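PDB 1YE8: nucleoside-triphosphatase THEP1 from Aquifex aeolicus, which hydrolyses nucleoside triphosphates such as ATP, GTP, CTP, TTP and UTP to the diphosphate and phosphate, without acting as a kinase. Local coordinates for residues Arg119-Val122 with Arg123-Met126; His143-Val146 with Lys147-Arg150. All blocks are in the same frame, centred on the assembly; numbering follows the deposited sequence.

Going down the chain from the N terminus, strand 102-105 leads into helix 116-126, whose last turns are contact 1; strand 132-136 follows, and contact 2 then builds helix 144-150 just beyond it. Each contact is local, four residues against the next four of one helix, so neither closes a long loop. They come in series, neither nesting nor crossing, with centres about 11 Å apart. The two helices lie against each other: Arg123 NE forms a salt bridge to Glu148 OE1, Met126 packs on Ile149, and Leu145 rests on Arg123 and on the backbone of Arg119. Together they tie the crossover between strands 102-105 and 132-136 to the helix that follows it.

Contact 1. Residues Arg119-Val122 with Arg123-Met126; sequences RDLV and RQIM
With Leu121 CG swung opposite its own backbone N (chi1 -176°) and Ile125 CG1 set beside its N (chi1 -70°), the two side chains meet one helical turn apart, Leu121 CG lying 3.9 Å from Ile125 CD1. Ile125 also lays CG1 over the carbonyl oxygen of Leu121, the same oxygen that accepts a hydrogen bond from the backbone, Ile125 N to Leu121 O at 2.9 Å. One residue further on, Val122 CG1 and Met126 CG run alongside each other, 3.7 Å apart; Met126 is a selenomethionine, whose chain bends at chi2 and chi3 and whose selenium end leads away from Val122. Beneath them Met126 N bonds to Val122 O at 2.8 Å, nearly in line with the carbonyl bond, while the other three i to i+4 bonds approach their carbonyls at a tilt.

On the polar side a water joins two charges. Arg123 runs extended from CG to NE, back toward the preceding turn, yet its NH1 stays 4.6 Å from Asp120 OD1, beyond a salt bridge. The water donates to Asp120 OD1 at 2.9 Å and accepts from Arg123 NH1 at 3.2 Å. Leu121 and Ile125 face helix 77-97, whereas Val122 and Met126 meet helix 144-150. The helix connects strands 102-105 and 132-136 in a beta-alpha-beta unit, with apolar side chains on the faces toward its neighbours. Asp120 and Arg123 are linked to each other through water alone, and their direct charge partners lie outside the pair: Lys116 for Asp120 OD2, Glu148 for Arg123 NE.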
loop_
_atom_site.group_PDB
_atom_site.type_symbol
_atom_site.label_atom_id
_atom_site.label_comp_id
_atom_site.label_asym_id
_atom_site.label_seq_id
_atom_site.Cartn_x
_atom_site.Cartn_y
_atom_site.Cartn_z
ATOM N N ARG A 119 7.833 -1.166 8.646
ATOM C CA ARG A 119 7.000 -0.703 9.766
ATOM C C ARG A 119 7.378 0.709 10.221
ATOM O O ARG A 119 6.510 1.577 10.403
ATOM C CB ARG A 119 7.098 -1.649 10.962
ATOM C CG ARG A 119 6.568 -3.045 10.722
ATOM C CD ARG A 119 6.389 -3.873 11.983
ATOM N NE ARG A 119 7.601 -4.036 12.785
ATOM C CZ ARG A 119 8.491 -5.007 12.644
ATOM N NH1 ARG A 119 8.357 -5.910 11.687
ATOM N NH2 ARG A 119 9.535 -5.085 13.469
ATOM N N ASP A 120 8.674 0.948 10.394
ATOM C CA ASP A 120 9.139 2.230 10.914
ATOM C C ASP A 120 8.855 3.352 9.917
ATOM O O ASP A 120 8.430 4.442 10.296
ATOM C CB ASP A 120 10.630 2.173 11.261
ATOM C CG ASP A 120 10.942 1.211 12.406
ATOM O OD1 ASP A 120 10.025 0.851 13.180
ATOM O OD2 ASP A 120 12.080 0.741 12.577
ATOM N N LEU A 121 9.120 3.100 8.639
ATOM C CA LEU A 121 8.887 4.108 7.624
ATOM C C LEU A 121 7.379 4.387 7.429
ATOM O O LEU A 121 6.966 5.544 7.292
ATOM C CB LEU A 121 9.566 3.688 6.315
ATOM C CG LEU A 121 9.516 4.669 5.152
ATOM C CD1 LEU A 121 10.007 6.048 5.514
ATOM C CD2 LEU A 121 10.368 4.098 4.037
ATOM N N VAL A 122 6.559 3.336 7.450
ATOM C CA VAL A 122 5.106 3.521 7.420
ATOM C C VAL A 122 4.612 4.382 8.585
ATOM O O VAL A 122 3.814 5.289 8.370
ATOM C CB VAL A 122 4.363 2.171 7.364
ATOM C CG1 VAL A 122 2.870 2.296 7.746
ATOM C CG2 VAL A 122 4.529 1.564 5.985
ATOM N N ARG A 123 5.090 4.108 9.798
ATOM C CA ARG A 123 4.689 4.921 10.953
ATOM C C ARG A 123 5.075 6.388 10.771
ATOM O O ARG A 123 4.283 7.287 11.057
ATOM C CB ARG A 123 5.271 4.372 12.252
ATOM C CG ARG A 123 4.502 3.228 12.830
ATOM C CD ARG A 123 4.590 3.154 14.341
ATOM N NE ARG A 123 3.870 1.980 14.773
ATOM C CZ ARG A 123 4.394 0.779 14.840
ATOM N NH1 ARG A 123 5.670 0.575 14.511
ATOM N NH2 ARG A 123 3.636 -0.231 15.236
ATOM N N GLN A 124 6.283 6.634 10.270
ATOM C CA GLN A 124 6.739 7.995 10.043
ATOM C C GLN A 124 5.831 8.687 9.034
ATOM O O GLN A 124 5.379 9.803 9.258
ATOM C CB GLN A 124 8.193 8.001 9.571
ATOM C CG GLN A 124 8.856 9.366 9.684
ATOM C CD GLN A 124 10.344 9.351 9.399
ATOM O OE1 GLN A 124 11.022 10.363 9.615
ATOM N NE2 GLN A 124 10.859 8.225 8.909
ATOM N N ILE A 125 5.545 8.017 7.918
ATOM C CA ILE A 125 4.743 8.616 6.862
ATOM C C ILE A 125 3.289 8.852 7.282
ATOM O O ILE A 125 2.736 9.944 7.096
ATOM C CB ILE A 125 4.793 7.720 5.581
ATOM C CG1 ILE A 125 6.190 7.777 4.925
ATOM C CG2 ILE A 125 3.670 8.087 4.620
ATOM C CD1 ILE A 125 6.432 6.660 3.904
HETATM N N MSE A 126 2.674 7.839 7.877
HETATM C CA MSE A 126 1.251 7.899 8.173
HETATM C C MSE A 126 0.892 8.935 9.235
HETATM O O MSE A 126 -0.200 9.491 9.205
HETATM C CB MSE A 126 0.735 6.513 8.543
HETATM C CG MSE A 126 0.931 5.480 7.386
HETATM SE SE MSE A 126 0.143 5.973 5.650
HETATM C CE MSE A 126 -1.455 6.019 6.363
HETATM O O HOH W 1 8.040 2.647 14.268
#

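Contact 2. Residues His143-Val146 with Lys147-Arg150; sequences HPLV and KEIR
From Pro144 on the backbone is regular helix, and three i to i+4 bonds join its two halves: Glu148 N to Pro144 O, Ile149 N to Leu145 O and Arg150 N to Val146 O, the last at 2.9 Å. His143 O is shared by two weak bonds, from Val146 N and from Lys147 N, the latter at 3.4 Å. His143 is the N-cap: Leu145 N bonds to His143 ND1 at 2.9 Å and 166°, the amide sitting at the ring edge, while Pro144 CD lies above one face of the imidazole, toward its rim.

Leu145 CD1 is the hub of the side chains. With CG anti to the backbone N (chi1 -175°), Leu145 leans along the helix to put CD1 3.6 Å from Glu148 CD and 3.9 Å from Ile149 CD1. The Glu148 chain, extended beyond CG, crosses this methyl and holds its carboxylate out to helix 116-126 and just past its end, OE1 in a salt bridge with Arg123 NE and OE2 hydrogen-bonded to His127 NE2. Replacing Glu148 by alanine removes the carboxylate, which would probably leave the Arg123 charge without its mate, His127 NE2 without its partner and one flank of Leu145 CD1 uncovered. Val146 CG1 touches the Arg150 guanidinium obliquely, 3.5 Å from NH2; Asp141, paired with NE, and Pro138 O, bonded to NH2, fix that group. This is an N-capped helix following strand 132-136 in a RecA-like P-loop NTPase, its Arg150 held near, without touching, Gly7 of the probable ATP-binding loop.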
loop_
_atom_site.group_PDB
_atom_site.type_symbol
_atom_site.label_atom_id
_atom_site.label_comp_id
_atom_site.label_asym_id
_atom_site.label_seq_id
_atom_site.Cartn_x
_atom_site.Cartn_y
_atom_site.Cartn_z
ATOM N N HIS A 143 -2.228 -7.349 12.530
ATOM C CA HIS A 143 -0.975 -6.859 13.101
ATOM C C HIS A 143 -1.296 -5.546 13.813
ATOM O O HIS A 143 -2.177 -4.820 13.353
ATOM C CB HIS A 143 0.040 -6.611 11.979
ATOM C CG HIS A 143 1.398 -6.214 12.461
ATOM N ND1 HIS A 143 1.700 -4.934 12.871
ATOM C CD2 HIS A 143 2.544 -6.926 12.569
ATOM C CE1 HIS A 143 2.971 -4.882 13.236
ATOM N NE2 HIS A 143 3.505 -6.077 13.052
ATOM N N PRO A 144 -0.641 -5.213 14.927
ATOM C CA PRO A 144 -0.957 -3.939 15.589
ATOM C C PRO A 144 -0.824 -2.680 14.716
ATOM O O PRO A 144 -1.567 -1.724 14.942
ATOM C CB PRO A 144 0.011 -3.908 16.775
ATOM C CG PRO A 144 0.234 -5.323 17.048
ATOM C CD PRO A 144 0.359 -5.988 15.697
ATOM N N LEU A 145 0.086 -2.659 13.738
ATOM C CA LEU A 145 0.178 -1.475 12.876
ATOM C C LEU A 145 -1.056 -1.331 11.960
ATOM O O LEU A 145 -1.445 -0.225 11.649
ATOM C CB LEU A 145 1.505 -1.442 12.083
ATOM C CG LEU A 145 1.822 -0.212 11.214
ATOM C CD1 LEU A 145 1.551 1.134 11.892
ATOM C CD2 LEU A 145 3.276 -0.284 10.752
ATOM N N VAL A 146 -1.668 -2.447 11.570
ATOM C CA VAL A 146 -2.916 -2.392 10.814
ATOM C C VAL A 146 -4.001 -1.706 11.656
ATOM O O VAL A 146 -4.706 -0.823 11.154
ATOM C CB VAL A 146 -3.371 -3.801 10.341
ATOM C CG1 VAL A 146 -4.777 -3.763 9.781
ATOM C CG2 VAL A 146 -2.396 -4.367 9.285
ATOM N N LYS A 147 -4.114 -2.087 12.935
ATOM C CA LYS A 147 -5.092 -1.464 13.838
ATOM C C LYS A 147 -4.825 0.031 13.993
ATOM O O LYS A 147 -5.741 0.855 13.936
ATOM C CB LYS A 147 -5.066 -2.138 15.203
ATOM C CG LYS A 147 -6.305 -1.862 16.065
ATOM C CD LYS A 147 -6.165 -2.474 17.461
ATOM C CE LYS A 147 -6.879 -3.809 17.570
ATOM N NZ LYS A 147 -6.863 -4.362 18.962
ATOM N N GLU A 148 -3.547 0.369 14.157
ATOM C CA GLU A 148 -3.100 1.744 14.302
ATOM C C GLU A 148 -3.518 2.599 13.102
ATOM O O GLU A 148 -3.981 3.731 13.255
ATOM C CB GLU A 148 -1.577 1.735 14.468
ATOM C CG GLU A 148 -0.935 3.094 14.641
ATOM C CD GLU A 148 0.563 3.009 14.850
ATOM O OE1 GLU A 148 1.016 2.106 15.586
ATOM O OE2 GLU A 148 1.284 3.866 14.295
ATOM N N ILE A 149 -3.327 2.061 11.897
ATOM C CA ILE A 149 -3.681 2.768 10.676
ATOM C C ILE A 149 -5.206 2.842 10.486
ATOM O O ILE A 149 -5.737 3.873 10.066
ATOM C CB ILE A 149 -2.948 2.152 9.426
ATOM C CG1 ILE A 149 -1.414 2.286 9.563
ATOM C CG2 ILE A 149 -3.477 2.763 8.136
ATOM C CD1 ILE A 149 -0.898 3.604 10.137
ATOM N N ARG A 150 -5.916 1.769 10.836
ATOM C CA ARG A 150 -7.370 1.784 10.730
ATOM C C ARG A 150 -7.973 2.926 11.552
ATOM O O ARG A 150 -8.938 3.555 11.120
ATOM C CB ARG A 150 -7.953 0.442 11.163
ATOM C CG ARG A 150 -9.432 0.292 10.806
ATOM C CD ARG A 150 -10.092 -0.973 11.347
ATOM N NE ARG A 150 -9.260 -2.150 11.103
ATOM C CZ ARG A 150 -9.048 -2.702 9.908
ATOM N NH1 ARG A 150 -9.671 -2.262 8.817
ATOM N NH2 ARG A 150 -8.227 -3.735 9.828
#